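Local atomic coordinates of starch synthase I (Hordeum vulgare, PDB entry 4HLN), a protein that belongs to the starch synthase family of glycosyltransferases, built as two Rossmann-like domains in the GT-B arrangement and modelled here with a bound glycan. Residues A[295-300]-A[349-354]; A[355-360]-A[623-628]; A[279-284]-A[320-325]; A[365-370]-A[377-382]. One frame throughout, in Å; residues are numbered along the deposited sequence.

Contact 1. Residues A[295-300]-A[349-354]; sequences STLVIH and KGAVVT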
loop_
_atom_site.group_PDB
_atom_site.type_symbol
_atom_site.label_atom_id
_atom_site.label_comp_id
_atom_site.label_asym_id
_atom_site.label_seq_id
_atom_site.Cartn_x
_atom_site.Cartn_y
_atom_site.Cartn_z
ATOM N N SER A 295 3.918 -12.625 -13.998
ATOM C CA SER A 295 3.673 -11.247 -13.568
ATOM C C SER A 295 2.726 -11.135 -12.383
ATOM O O SER A 295 1.794 -11.925 -12.221
ATOM C CB SER A 295 3.157 -10.394 -14.723
ATOM O OG SER A 295 1.940 -10.915 -15.219
ATOM N N THR A 296 2.980 -10.127 -11.561
ATOM C CA THR A 296 2.157 -9.850 -10.402
ATOM C C THR A 296 1.612 -8.441 -10.489
ATOM O O THR A 296 2.355 -7.471 -10.618
ATOM C CB THR A 296 2.968 -9.983 -9.113
ATOM O OG1 THR A 296 3.490 -11.314 -9.029
ATOM C CG2 THR A 296 2.092 -9.659 -7.867
ATOM N N LEU A 297 0.301 -8.332 -10.420
ATOM C CA LEU A 297 -0.322 -7.035 -10.431
ATOM C C LEU A 297 -0.443 -6.547 -8.988
ATOM O O LEU A 297 -0.977 -7.253 -8.132
ATOM C CB LEU A 297 -1.685 -7.116 -11.123
ATOM C CG LEU A 297 -2.540 -5.856 -11.016
ATOM C CD1 LEU A 297 -1.850 -4.664 -11.697
ATOM C CD2 LEU A 297 -3.911 -6.139 -11.610
ATOM N N VAL A 298 0.094 -5.357 -8.724
ATOM C CA VAL A 298 -0.056 -4.700 -7.431
ATOM C C VAL A 298 -1.027 -3.536 -7.558
ATOM O O VAL A 298 -0.822 -2.615 -8.361
ATOM C CB VAL A 298 1.262 -4.119 -6.895
ATOM C CG1 VAL A 298 0.988 -3.417 -5.573
ATOM C CG2 VAL A 298 2.325 -5.199 -6.738
ATOM N N ILE A 299 -2.080 -3.580 -6.750
ATOM C CA ILE A 299 -3.152 -2.614 -6.842
ATOM C C ILE A 299 -3.211 -1.798 -5.567
ATOM O O ILE A 299 -3.647 -2.294 -4.521
ATOM C CB ILE A 299 -4.506 -3.314 -7.009
ATOM C CG1 ILE A 299 -4.509 -4.209 -8.238
ATOM C CG2 ILE A 299 -5.622 -2.302 -7.111
ATOM C CD1 ILE A 299 -5.877 -4.786 -8.541
ATOM N N HIS A 300 -2.774 -0.548 -5.653
ATOM C CA HIS A 300 -2.826 0.344 -4.507
ATOM C C HIS A 300 -4.171 1.082 -4.429
ATOM O O HIS A 300 -4.616 1.457 -3.352
ATOM C CB HIS A 300 -1.652 1.320 -4.540
ATOM C CG HIS A 300 -0.316 0.650 -4.542
ATOM N ND1 HIS A 300 0.448 0.517 -5.684
ATOM C CD2 HIS A 300 0.385 0.054 -3.547
ATOM C CE1 HIS A 300 1.566 -0.123 -5.390
ATOM N NE2 HIS A 300 1.553 -0.412 -4.100
ATOM N N LYS A 349 -8.251 -3.467 -15.623
ATOM C CA LYS A 349 -9.056 -4.632 -15.930
ATOM C C LYS A 349 -8.266 -5.639 -16.780
ATOM O O LYS A 349 -8.293 -6.839 -16.522
ATOM C CB LYS A 349 -10.332 -4.202 -16.652
ATOM C CG LYS A 349 -11.296 -5.331 -16.973
ATOM C CD LYS A 349 -11.079 -5.894 -18.372
ATOM C CE LYS A 349 -12.154 -6.932 -18.744
ATOM N NZ LYS A 349 -12.034 -7.424 -20.157
ATOM N N GLY A 350 -7.578 -5.130 -17.798
ATOM C CA GLY A 350 -6.756 -5.934 -18.685
ATOM C C GLY A 350 -5.705 -6.745 -17.953
ATOM O O GLY A 350 -5.480 -7.919 -18.264
ATOM N N ALA A 351 -5.071 -6.118 -16.969
ATOM C CA ALA A 351 -4.100 -6.802 -16.126
ATOM C C ALA A 351 -4.766 -7.807 -15.201
ATOM O O ALA A 351 -4.227 -8.876 -14.966
ATOM C CB ALA A 351 -3.316 -5.804 -15.304
ATOM N N VAL A 352 -5.928 -7.462 -14.657
ATOM C CA VAL A 352 -6.599 -8.354 -13.720
ATOM C C VAL A 352 -6.915 -9.641 -14.446
ATOM O O VAL A 352 -6.858 -10.745 -13.890
ATOM C CB VAL A 352 -7.898 -7.740 -13.194
ATOM C CG1 VAL A 352 -8.853 -8.828 -12.775
ATOM C CG2 VAL A 352 -7.610 -6.801 -12.042
ATOM N N VAL A 353 -7.221 -9.481 -15.721
ATOM C CA VAL A 353 -7.578 -10.602 -16.550
ATOM C C VAL A 353 -6.376 -11.474 -16.948
ATOM O O VAL A 353 -6.542 -12.662 -17.124
ATOM C CB VAL A 353 -8.371 -10.112 -17.773
ATOM C CG1 VAL A 353 -8.097 -10.969 -18.991
ATOM C CG2 VAL A 353 -9.848 -10.075 -17.439
ATOM N N THR A 354 -5.178 -10.898 -17.047
ATOM C CA THR A 354 -4.011 -11.609 -17.593
ATOM C C THR A 354 -2.830 -11.836 -16.639
ATOM O O THR A 354 -1.928 -12.606 -16.942
ATOM C CB THR A 354 -3.441 -10.872 -18.815
ATOM O OG1 THR A 354 -3.136 -9.512 -18.452
ATOM C CG2 THR A 354 -4.440 -10.890 -19.950
#
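L297 and I299 meet A351 and V352 where a helix packs on a strand of the Rossmann-like N-terminal domain. Strand 294-299 and helix 347-354 belong to a long beta-alpha-beta crossover, which ends when the chain re-enters the sheet as the parallel neighbouring strand 357-360. The segment axes come within 8.7 Å and run at 138° to each other.

Apolar contact between side chains carries the interface. L297 has CG anti to its own N (chi1 171°), and its branched end thereby reaches the helix. CD2 does most of the touching: it lies 3.8 Å from A351 CB and also 3.8 Å from V352 CG2, while CD1 of the same leucine reaches A351 CB at 4.1 Å. I299 adds a looser contact one step further along the same face, its CD1 standing 4.4 Å from V352 CG2. This is a worked example of strand alternation, since T296 and V298 point to the other face of the sheet and pack among M265, V267 and I392.

T296 bonds through its backbone to strand 264-269, and S295 and L297 to R357 of strand 357-360; the polar groups of the helix look elsewhere. V352 O accepts from R385 NH1, and the T354 hydroxyl turns back on its own helix: OG1 donates to G350 O over 2.8 Å, with a C=O...OG1 angle of 134° and the donor tilted out of the carbonyl plane.

Contact 2. Residues A[355-360]-A[623-628]; sequences ADRIVT and EWAFVD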
loop_
_atom_site.group_PDB
_atom_site.type_symbol
_atom_site.label_atom_id
_atom_site.label_comp_id
_atom_site.label_asym_id
_atom_site.label_seq_id
_atom_site.Cartn_x
_atom_site.Cartn_y
_atom_site.Cartn_z
ATOM N N ALA A 355 -2.810 -11.153 -15.506
ATOM C CA ALA A 355 -1.690 -11.289 -14.583
ATOM C C ALA A 355 -1.702 -12.685 -14.019
ATOM O O ALA A 355 -2.700 -13.383 -14.122
ATOM C CB ALA A 355 -1.797 -10.276 -13.458
ATOM N N ASP A 356 -0.606 -13.091 -13.395
ATOM C CA ASP A 356 -0.540 -14.436 -12.837
ATOM C C ASP A 356 -0.965 -14.473 -11.375
ATOM O O ASP A 356 -1.779 -15.305 -10.987
ATOM C CB ASP A 356 0.843 -15.037 -13.071
ATOM C CG ASP A 356 1.164 -15.156 -14.556
ATOM O OD1 ASP A 356 0.282 -15.624 -15.313
ATOM O OD2 ASP A 356 2.269 -14.748 -14.974
ATOM N N ARG A 357 -0.424 -13.557 -10.580
ATOM C CA ARG A 357 -0.887 -13.346 -9.218
ATOM C C ARG A 357 -1.359 -11.897 -9.070
ATOM O O ARG A 357 -1.003 -11.048 -9.876
ATOM C CB ARG A 357 0.237 -13.615 -8.209
ATOM C CG ARG A 357 0.894 -14.982 -8.281
ATOM C CD ARG A 357 -0.015 -16.091 -7.857
ATOM N NE ARG A 357 -0.584 -15.885 -6.532
ATOM C CZ ARG A 357 -1.190 -16.842 -5.834
ATOM N NH1 ARG A 357 -1.276 -18.076 -6.340
ATOM N NH2 ARG A 357 -1.698 -16.568 -4.630
ATOM N N ILE A 358 -2.146 -11.616 -8.034
ATOM C CA ILE A 358 -2.621 -10.262 -7.778
ATOM C C ILE A 358 -2.519 -9.888 -6.314
ATOM O O ILE A 358 -3.074 -10.566 -5.448
ATOM C CB ILE A 358 -4.092 -10.091 -8.183
ATOM C CG1 ILE A 358 -4.261 -10.382 -9.672
ATOM C CG2 ILE A 358 -4.592 -8.674 -7.816
ATOM C CD1 ILE A 358 -5.653 -10.376 -10.138
ATOM N N VAL A 359 -1.814 -8.800 -6.044
ATOM C CA VAL A 359 -1.717 -8.258 -4.699
ATOM C C VAL A 359 -2.515 -6.962 -4.645
ATOM O O VAL A 359 -2.245 -6.015 -5.381
ATOM C CB VAL A 359 -0.252 -7.979 -4.324
ATOM C CG1 VAL A 359 -0.169 -7.285 -2.980
ATOM C CG2 VAL A 359 0.547 -9.282 -4.320
ATOM N N THR A 360 -3.504 -6.910 -3.770
ATOM C CA THR A 360 -4.464 -5.825 -3.857
ATOM C C THR A 360 -4.833 -5.222 -2.513
ATOM O O THR A 360 -4.983 -5.931 -1.524
ATOM C CB THR A 360 -5.732 -6.302 -4.576
ATOM O OG1 THR A 360 -6.804 -5.394 -4.314
ATOM C CG2 THR A 360 -6.115 -7.686 -4.087
ATOM N N GLU A 623 6.779 -17.643 -6.007
ATOM C CA GLU A 623 7.021 -19.065 -6.184
ATOM C C GLU A 623 5.780 -19.776 -6.697
ATOM O O GLU A 623 5.850 -20.541 -7.677
ATOM C CB GLU A 623 7.583 -19.702 -4.919
ATOM C CG GLU A 623 9.068 -19.363 -4.756
ATOM C CD GLU A 623 9.861 -19.505 -6.078
ATOM O OE1 GLU A 623 9.623 -20.485 -6.830
ATOM O OE2 GLU A 623 10.717 -18.633 -6.370
ATOM N N TRP A 624 4.644 -19.491 -6.063
ATOM C CA TRP A 624 3.367 -19.936 -6.593
ATOM C C TRP A 624 3.190 -19.557 -8.066
ATOM O O TRP A 624 2.712 -20.365 -8.855
ATOM C CB TRP A 624 2.240 -19.339 -5.796
ATOM C CG TRP A 624 2.180 -19.850 -4.435
ATOM C CD1 TRP A 624 2.604 -21.070 -3.997
ATOM C CD2 TRP A 624 1.666 -19.166 -3.297
ATOM N NE1 TRP A 624 2.378 -21.190 -2.646
ATOM C CE2 TRP A 624 1.801 -20.031 -2.193
ATOM C CE3 TRP A 624 1.102 -17.906 -3.103
ATOM C CZ2 TRP A 624 1.386 -19.676 -0.912
ATOM C CZ3 TRP A 624 0.694 -17.551 -1.827
ATOM C CH2 TRP A 624 0.840 -18.432 -0.750
ATOM N N ALA A 625 3.576 -18.340 -8.440
ATOM C CA ALA A 625 3.367 -17.905 -9.814
ATOM C C ALA A 625 4.186 -18.732 -10.775
ATOM O O ALA A 625 3.698 -19.125 -11.841
ATOM C CB ALA A 625 3.691 -16.435 -9.985
ATOM N N PHE A 626 5.435 -18.996 -10.394
ATOM C CA PHE A 626 6.354 -19.710 -11.272
ATOM C C PHE A 626 5.978 -21.168 -11.389
ATOM O O PHE A 626 6.039 -21.747 -12.466
ATOM C CB PHE A 626 7.789 -19.584 -10.787
ATOM C CG PHE A 626 8.437 -18.296 -11.167
ATOM C CD1 PHE A 626 8.671 -17.995 -12.495
ATOM C CD2 PHE A 626 8.812 -17.382 -10.200
ATOM C CE1 PHE A 626 9.273 -16.807 -12.860
ATOM C CE2 PHE A 626 9.412 -16.192 -10.552
ATOM C CZ PHE A 626 9.649 -15.908 -11.888
ATOM N N VAL A 627 5.573 -21.755 -10.273
ATOM C CA VAL A 627 5.155 -23.147 -10.264
ATOM C C VAL A 627 3.944 -23.399 -11.176
ATOM O O VAL A 627 3.877 -24.427 -11.847
ATOM C CB VAL A 627 4.850 -23.618 -8.838
ATOM C CG1 VAL A 627 4.038 -24.893 -8.881
ATOM C CG2 VAL A 627 6.153 -23.800 -8.049
ATOM N N ASP A 628 3.007 -22.451 -11.216
ATOM C CA ASP A 628 1.817 -22.584 -12.057
ATOM C C ASP A 628 2.018 -22.126 -13.510
ATOM O O ASP A 628 2.985 -21.437 -13.845
ATOM C CB ASP A 628 0.630 -21.855 -11.425
ATOM C CG ASP A 628 0.313 -22.362 -10.019
ATOM O OD1 ASP A 628 0.569 -23.560 -9.760
ATOM O OD2 ASP A 628 -0.180 -21.566 -9.175
#
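R357, first residue of its strand, brings its guanidinium obliquely to W624, while the base of the same side chain rests on A625. W624 CE3 lies over one guanidinium face, displaced toward the rim, and 3.5 Å from R357 NH2. The two planes are inclined, 39° apart. NH1 of R357 is 3.8 Å from W624 CB, so both terminal nitrogens border the tryptophan. CG of R357, beside the backbone N (chi1 -56°), lies 3.6 Å from A625 CB; the bends at chi2 and chi3 then turn the guanidinium toward W624. D356 CB extends this apolar patch more loosely, 4.4 Å from A625 CB.

In the second shell, R357 NH2 donates to N390 OD1 on strand 389-391, a bond that would restrict how the guanidinium turns beside W624. The D356 carboxylate is gripped at both oxygens, by Y631 N and by S295 N. R294 ties down the helix end, bonding to A625 O and D628 O.

Helix 611-627 thus brings the C-terminal end of the chain back onto the N-terminal domain, as is usual in GT-B proteins. It covers strand 357-360, with Y618 and I621 on V359, on the sheet face opposite helix 347-354; strands 294-299 and 389-391 flank that strand.

Contact 3. Residues A[279-284]-A[320-325]; sequences LLAAKY and PEWYGA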
loop_
_atom_site.group_PDB
_atom_site.type_symbol
_atom_site.label_atom_id
_atom_site.label_comp_id
_atom_site.label_asym_id
_atom_site.label_seq_id
_atom_site.Cartn_x
_atom_site.Cartn_y
_atom_site.Cartn_z
ATOM N N LEU A 279 0.840 -7.494 -22.921
ATOM C CA LEU A 279 1.909 -7.606 -23.896
ATOM C C LEU A 279 2.568 -8.976 -23.832
ATOM O O LEU A 279 2.721 -9.653 -24.862
ATOM C CB LEU A 279 2.945 -6.498 -23.685
ATOM C CG LEU A 279 2.386 -5.126 -24.067
ATOM C CD1 LEU A 279 3.389 -3.995 -23.822
ATOM C CD2 LEU A 279 1.877 -5.143 -25.527
ATOM N N LEU A 280 2.958 -9.389 -22.631
ATOM C CA LEU A 280 3.594 -10.693 -22.484
ATOM C C LEU A 280 2.748 -11.758 -23.169
ATOM O O LEU A 280 3.243 -12.553 -23.967
ATOM C CB LEU A 280 3.765 -11.041 -21.015
ATOM C CG LEU A 280 4.708 -10.114 -20.262
ATOM C CD1 LEU A 280 4.764 -10.501 -18.804
ATOM C CD2 LEU A 280 6.084 -10.144 -20.889
ATOM N N ALA A 281 1.455 -11.738 -22.869
ATOM C CA ALA A 281 0.531 -12.742 -23.366
ATOM C C ALA A 281 0.203 -12.616 -24.864
ATOM O O ALA A 281 -0.041 -13.615 -25.546
ATOM C CB ALA A 281 -0.733 -12.715 -22.537
ATOM N N ALA A 282 0.222 -11.398 -25.383
ATOM C CA ALA A 282 -0.230 -11.155 -26.746
ATOM C C ALA A 282 0.929 -11.109 -27.741
ATOM O O ALA A 282 0.848 -11.650 -28.842
ATOM C CB ALA A 282 -1.047 -9.848 -26.799
ATOM N N LYS A 283 2.005 -10.444 -27.343
ATOM C CA LYS A 283 3.094 -10.154 -28.248
ATOM C C LYS A 283 4.292 -11.110 -28.102
ATOM O O LYS A 283 4.972 -11.383 -29.082
ATOM C CB LYS A 283 3.491 -8.677 -28.093
ATOM C CG LYS A 283 4.935 -8.331 -28.440
ATOM C CD LYS A 283 5.121 -6.806 -28.518
ATOM C CE LYS A 283 6.549 -6.399 -28.854
ATOM N NZ LYS A 283 7.059 -7.131 -30.042
ATOM N N TYR A 284 4.534 -11.646 -26.903
ATOM C CA TYR A 284 5.745 -12.446 -26.678
ATOM C C TYR A 284 5.563 -13.964 -26.566
ATOM O O TYR A 284 6.191 -14.723 -27.303
ATOM C CB TYR A 284 6.522 -11.926 -25.472
ATOM C CG TYR A 284 7.012 -10.502 -25.638
ATOM C CD1 TYR A 284 8.229 -10.236 -26.249
ATOM C CD2 TYR A 284 6.258 -9.420 -25.183
ATOM C CE1 TYR A 284 8.693 -8.935 -26.413
ATOM C CE2 TYR A 284 6.713 -8.117 -25.336
ATOM C CZ TYR A 284 7.940 -7.884 -25.951
ATOM O OH TYR A 284 8.420 -6.604 -26.112
ATOM N N PRO A 320 -6.267 -7.617 -32.892
ATOM C CA PRO A 320 -7.713 -7.477 -32.694
ATOM C C PRO A 320 -8.362 -8.470 -31.724
ATOM O O PRO A 320 -9.337 -8.093 -31.080
ATOM C CB PRO A 320 -8.261 -7.682 -34.106
ATOM C CG PRO A 320 -7.133 -7.219 -34.998
ATOM C CD PRO A 320 -5.926 -7.766 -34.317
ATOM N N GLU A 321 -7.851 -9.696 -31.632
ATOM C CA GLU A 321 -8.464 -10.748 -30.811
ATOM C C GLU A 321 -8.353 -10.409 -29.351
ATOM O O GLU A 321 -9.105 -10.930 -28.515
ATOM C CB GLU A 321 -7.775 -12.102 -31.031
ATOM C CG GLU A 321 -7.395 -12.378 -32.471
ATOM C CD GLU A 321 -6.064 -11.752 -32.840
ATOM O OE1 GLU A 321 -5.060 -12.065 -32.160
ATOM O OE2 GLU A 321 -6.025 -10.948 -33.800
ATOM N N TRP A 322 -7.399 -9.535 -29.051
ATOM C CA TRP A 322 -7.108 -9.164 -27.671
ATOM C C TRP A 322 -8.027 -8.106 -27.099
ATOM O O TRP A 322 -8.012 -7.867 -25.896
ATOM C CB TRP A 322 -5.638 -8.776 -27.499
ATOM C CG TRP A 322 -4.827 -9.994 -27.484
ATOM C CD1 TRP A 322 -4.153 -10.539 -28.531
ATOM C CD2 TRP A 322 -4.658 -10.891 -26.380
ATOM N NE1 TRP A 322 -3.541 -11.703 -28.139
ATOM C CE2 TRP A 322 -3.835 -11.946 -26.825
ATOM C CE3 TRP A 322 -5.100 -10.892 -25.051
ATOM C CZ2 TRP A 322 -3.453 -13.003 -25.993
ATOM C CZ3 TRP A 322 -4.714 -11.940 -24.220
ATOM C CH2 TRP A 322 -3.894 -12.979 -24.694
ATOM N N TYR A 323 -8.836 -7.502 -27.960
ATOM C CA TYR A 323 -9.815 -6.527 -27.517
ATOM C C TYR A 323 -10.580 -7.017 -26.287
ATOM O O TYR A 323 -10.724 -6.278 -25.323
ATOM C CB TYR A 323 -10.770 -6.152 -28.654
ATOM C CG TYR A 323 -11.847 -5.194 -28.225
ATOM C CD1 TYR A 323 -11.522 -3.961 -27.683
ATOM C CD2 TYR A 323 -13.196 -5.523 -28.353
ATOM C CE1 TYR A 323 -12.514 -3.068 -27.268
ATOM C CE2 TYR A 323 -14.193 -4.639 -27.952
ATOM C CZ TYR A 323 -13.842 -3.411 -27.409
ATOM O OH TYR A 323 -14.812 -2.530 -26.996
ATOM N N GLY A 324 -11.034 -8.264 -26.286
ATOM C CA GLY A 324 -11.792 -8.770 -25.144
ATOM C C GLY A 324 -11.134 -8.617 -23.769
ATOM O O GLY A 324 -11.806 -8.546 -22.738
ATOM N N ALA A 325 -9.809 -8.590 -23.739
ATOM C CA ALA A 325 -9.102 -8.522 -22.472
ATOM C C ALA A 325 -9.199 -7.119 -21.898
ATOM O O ALA A 325 -9.227 -6.933 -20.681
ATOM C CB ALA A 325 -7.657 -8.892 -22.668
#
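W322 contributes the most buried surface here: one face of its indole is covered by the A282 methyl, while A281, also on helix 276-284, meets the far end of the benzene ring. A282 CB sits almost directly above the five-membered ring, 3.4 Å from its centroid and 12° off the ring normal, a clear CH-pi contact. The tryptophan has CG beside its backbone N (chi1 -76°), which sends the ring out from the short 3-10 turn of 320-322 and across to the helix.

A281 CB is 3.8 Å from W322 CH2, and A281 O approaches CZ2 of the same ring obliquely at 3.5 Å. The alanines therefore follow the ring from pyrrole to benzene part near the helix end, where the backbone widens into a pi-type turn. Y313 also touches W322, and L279 meets L318 just before the segment.

Small methyls against a broad aromatic surface imply cohesion by dispersion and CH-pi attraction, without a directional polar bond between the two segments.

Contact 4. Residues A[365-370]-A[377-382]; sequences YSWEVT and GLNELL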
loop_
_atom_site.group_PDB
_atom_site.type_symbol
_atom_site.label_atom_id
_atom_site.label_comp_id
_atom_site.label_asym_id
_atom_site.label_seq_id
_atom_site.Cartn_x
_atom_site.Cartn_y
_atom_site.Cartn_z
ATOM N N TYR A 365 -10.549 -5.840 3.043
ATOM C CA TYR A 365 -11.817 -5.099 3.148
ATOM C C TYR A 365 -13.031 -5.881 2.667
ATOM O O TYR A 365 -12.907 -6.913 2.020
ATOM C CB TYR A 365 -11.753 -3.767 2.396
ATOM C CG TYR A 365 -10.763 -2.807 2.974
ATOM C CD1 TYR A 365 -11.125 -1.958 4.013
ATOM C CD2 TYR A 365 -9.453 -2.761 2.507
ATOM C CE1 TYR A 365 -10.216 -1.068 4.566
ATOM C CE2 TYR A 365 -8.533 -1.875 3.044
ATOM C CZ TYR A 365 -8.919 -1.032 4.075
ATOM O OH TYR A 365 -8.019 -0.146 4.618
ATOM N N SER A 366 -14.208 -5.357 2.971
ATOM C CA SER A 366 -15.460 -6.042 2.664
ATOM C C SER A 366 -15.835 -5.887 1.202
ATOM O O SER A 366 -15.357 -4.980 0.524
ATOM C CB SER A 366 -16.580 -5.456 3.513
ATOM O OG SER A 366 -16.743 -4.076 3.208
ATOM N N TRP A 367 -16.718 -6.760 0.733
ATOM C CA TRP A 367 -17.268 -6.645 -0.613
ATOM C C TRP A 367 -17.788 -5.224 -0.870
ATOM O O TRP A 367 -17.512 -4.605 -1.904
ATOM C CB TRP A 367 -18.404 -7.655 -0.814
ATOM C CG TRP A 367 -19.042 -7.564 -2.177
ATOM C CD1 TRP A 367 -20.027 -6.688 -2.577
ATOM C CD2 TRP A 367 -18.730 -8.364 -3.328
ATOM N NE1 TRP A 367 -20.344 -6.903 -3.902
ATOM C CE2 TRP A 367 -19.564 -7.924 -4.385
ATOM C CE3 TRP A 367 -17.828 -9.408 -3.568
ATOM C CZ2 TRP A 367 -19.523 -8.497 -5.657
ATOM C CZ3 TRP A 367 -17.788 -9.977 -4.833
ATOM C CH2 TRP A 367 -18.631 -9.520 -5.862
ATOM N N GLU A 368 -18.537 -4.722 0.101
ATOM C CA GLU A 368 -19.207 -3.438 0.011
ATOM C C GLU A 368 -18.217 -2.300 -0.187
ATOM O O GLU A 368 -18.444 -1.405 -1.003
ATOM C CB GLU A 368 -20.045 -3.204 1.279
ATOM C CG GLU A 368 -21.154 -4.254 1.535
ATOM C CD GLU A 368 -20.651 -5.699 1.759
ATOM O OE1 GLU A 368 -19.498 -5.905 2.211
ATOM O OE2 GLU A 368 -21.432 -6.643 1.485
ATOM N N VAL A 369 -17.126 -2.329 0.569
ATOM C CA VAL A 369 -16.116 -1.281 0.468
ATOM C C VAL A 369 -15.450 -1.337 -0.906
ATOM O O VAL A 369 -15.327 -0.319 -1.596
ATOM C CB VAL A 369 -15.061 -1.392 1.590
ATOM C CG1 VAL A 369 -13.903 -0.444 1.338
ATOM C CG2 VAL A 369 -15.695 -1.094 2.933
ATOM N N THR A 370 -15.038 -2.535 -1.304
ATOM C CA THR A 370 -14.420 -2.727 -2.605
ATOM C C THR A 370 -15.339 -2.250 -3.736
ATOM O O THR A 370 -14.892 -1.587 -4.677
ATOM C CB THR A 370 -14.038 -4.184 -2.824
ATOM O OG1 THR A 370 -13.067 -4.574 -1.844
ATOM C CG2 THR A 370 -13.446 -4.360 -4.202
ATOM N N GLY A 377 -18.523 -4.061 -11.096
ATOM C CA GLY A 377 -18.025 -4.813 -12.240
ATOM C C GLY A 377 -16.637 -5.346 -11.933
ATOM O O GLY A 377 -16.344 -6.542 -12.061
ATOM N N LEU A 378 -15.777 -4.438 -11.496
ATOM C CA LEU A 378 -14.416 -4.791 -11.177
ATOM C C LEU A 378 -14.362 -5.763 -10.007
ATOM O O LEU A 378 -13.537 -6.661 -9.981
ATOM C CB LEU A 378 -13.607 -3.535 -10.843
ATOM C CG LEU A 378 -12.096 -3.793 -10.760
ATOM C CD1 LEU A 378 -11.582 -4.416 -12.053
ATOM C CD2 LEU A 378 -11.340 -2.520 -10.453
ATOM N N ASN A 379 -15.238 -5.576 -9.032
ATOM C CA ASN A 379 -15.231 -6.430 -7.858
ATOM C C ASN A 379 -15.515 -7.901 -8.200
ATOM O O ASN A 379 -14.859 -8.811 -7.694
ATOM C CB ASN A 379 -16.217 -5.911 -6.825
ATOM C CG ASN A 379 -15.925 -6.427 -5.434
ATOM O OD1 ASN A 379 -15.171 -7.387 -5.260
ATOM N ND2 ASN A 379 -16.519 -5.789 -4.430
ATOM N N GLU A 380 -16.490 -8.134 -9.062
ATOM C CA GLU A 380 -16.801 -9.491 -9.467
ATOM C C GLU A 380 -15.646 -10.105 -10.251
ATOM O O GLU A 380 -15.348 -11.296 -10.135
ATOM C CB GLU A 380 -18.101 -9.518 -10.262
ATOM C CG GLU A 380 -19.322 -9.544 -9.364
ATOM C CD GLU A 380 -20.495 -8.782 -9.946
ATOM O OE1 GLU A 380 -21.539 -8.691 -9.260
ATOM O OE2 GLU A 380 -20.370 -8.273 -11.084
ATOM N N LEU A 381 -14.984 -9.272 -11.039
ATOM C CA LEU A 381 -13.817 -9.699 -11.792
ATOM C C LEU A 381 -12.719 -10.177 -10.847
ATOM O O LEU A 381 -12.209 -11.279 -10.985
ATOM C CB LEU A 381 -13.307 -8.539 -12.626
ATOM C CG LEU A 381 -12.490 -8.960 -13.832
ATOM C CD1 LEU A 381 -13.285 -9.963 -14.639
ATOM C CD2 LEU A 381 -12.164 -7.743 -14.658
ATOM N N LEU A 382 -12.363 -9.331 -9.887
ATOM C CA LEU A 382 -11.416 -9.695 -8.853
ATOM C C LEU A 382 -11.772 -11.001 -8.174
ATOM O O LEU A 382 -10.931 -11.893 -8.066
ATOM C CB LEU A 382 -11.327 -8.610 -7.788
ATOM C CG LEU A 382 -10.633 -7.312 -8.186
ATOM C CD1 LEU A 382 -10.623 -6.355 -7.015
ATOM C CD2 LEU A 382 -9.225 -7.558 -8.674
#
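N379 slips its side-chain amide between W367 and T370, joining the consecutive helices 367-374 and 376-384. In this tight part the amide is stacked on the indole, their planes 20° apart, with ND2 of N379 over the middle of the ring and 3.6 Å from W367 CD2. From the amide's other face comes the T370 methyl, whose CG2 lies 3.5 Å from N379 CG; the two side chains cross at about a right angle. N379 extends with CG anti to its N (chi1 -160°), which carries the amide into this sandwich. Further in, the packing slackens: T370 CG2 is 4.5 Å from L382 CD1, and L382 goes on to touch V352 of helix 347-354.

The outer side is slighter and more exposed. Here E380 runs past the benzene edge of W367, its CG near the ring plane and 3.6 Å from CH2, while the carboxylate stays further off, OE1 4.1 Å from W367 CZ2. Immediately before W367 in the chain, S366 N-caps helix 367-374, its OG accepting from V369 N over 3.2 Å. Y365 OH bonds to E525 N.

Chemically, a buried amide has been accommodated twice over: its faces by an aromatic ring and a methyl, and its ND2 by a hydrogen bond to T371 OG1. That bond would limit rotation of the amide and probably keeps it flat against the indole.

How the contacts relate
Contact 1 is the hub of the set. Its centre is 10 Å from that of contact 2, and the two share a sheet: L297 O probably accepts from V359 N (2.7 Å), and I299 N probably donates to V359 O (2.8 Å). Helix 347-354 also touches contact 4, with V352 CG2 3.8 Å from L382 CD2, and contact 3, through a weak bond from K349 NZ to A325 O. Contacts 3 and 4 do not touch; their centres are 25 Å apart. Contact 4 is nested in the chain loop closed by contact 2; that loop also includes the glycan-pocket residues F556, W569 and H593, in the other domain.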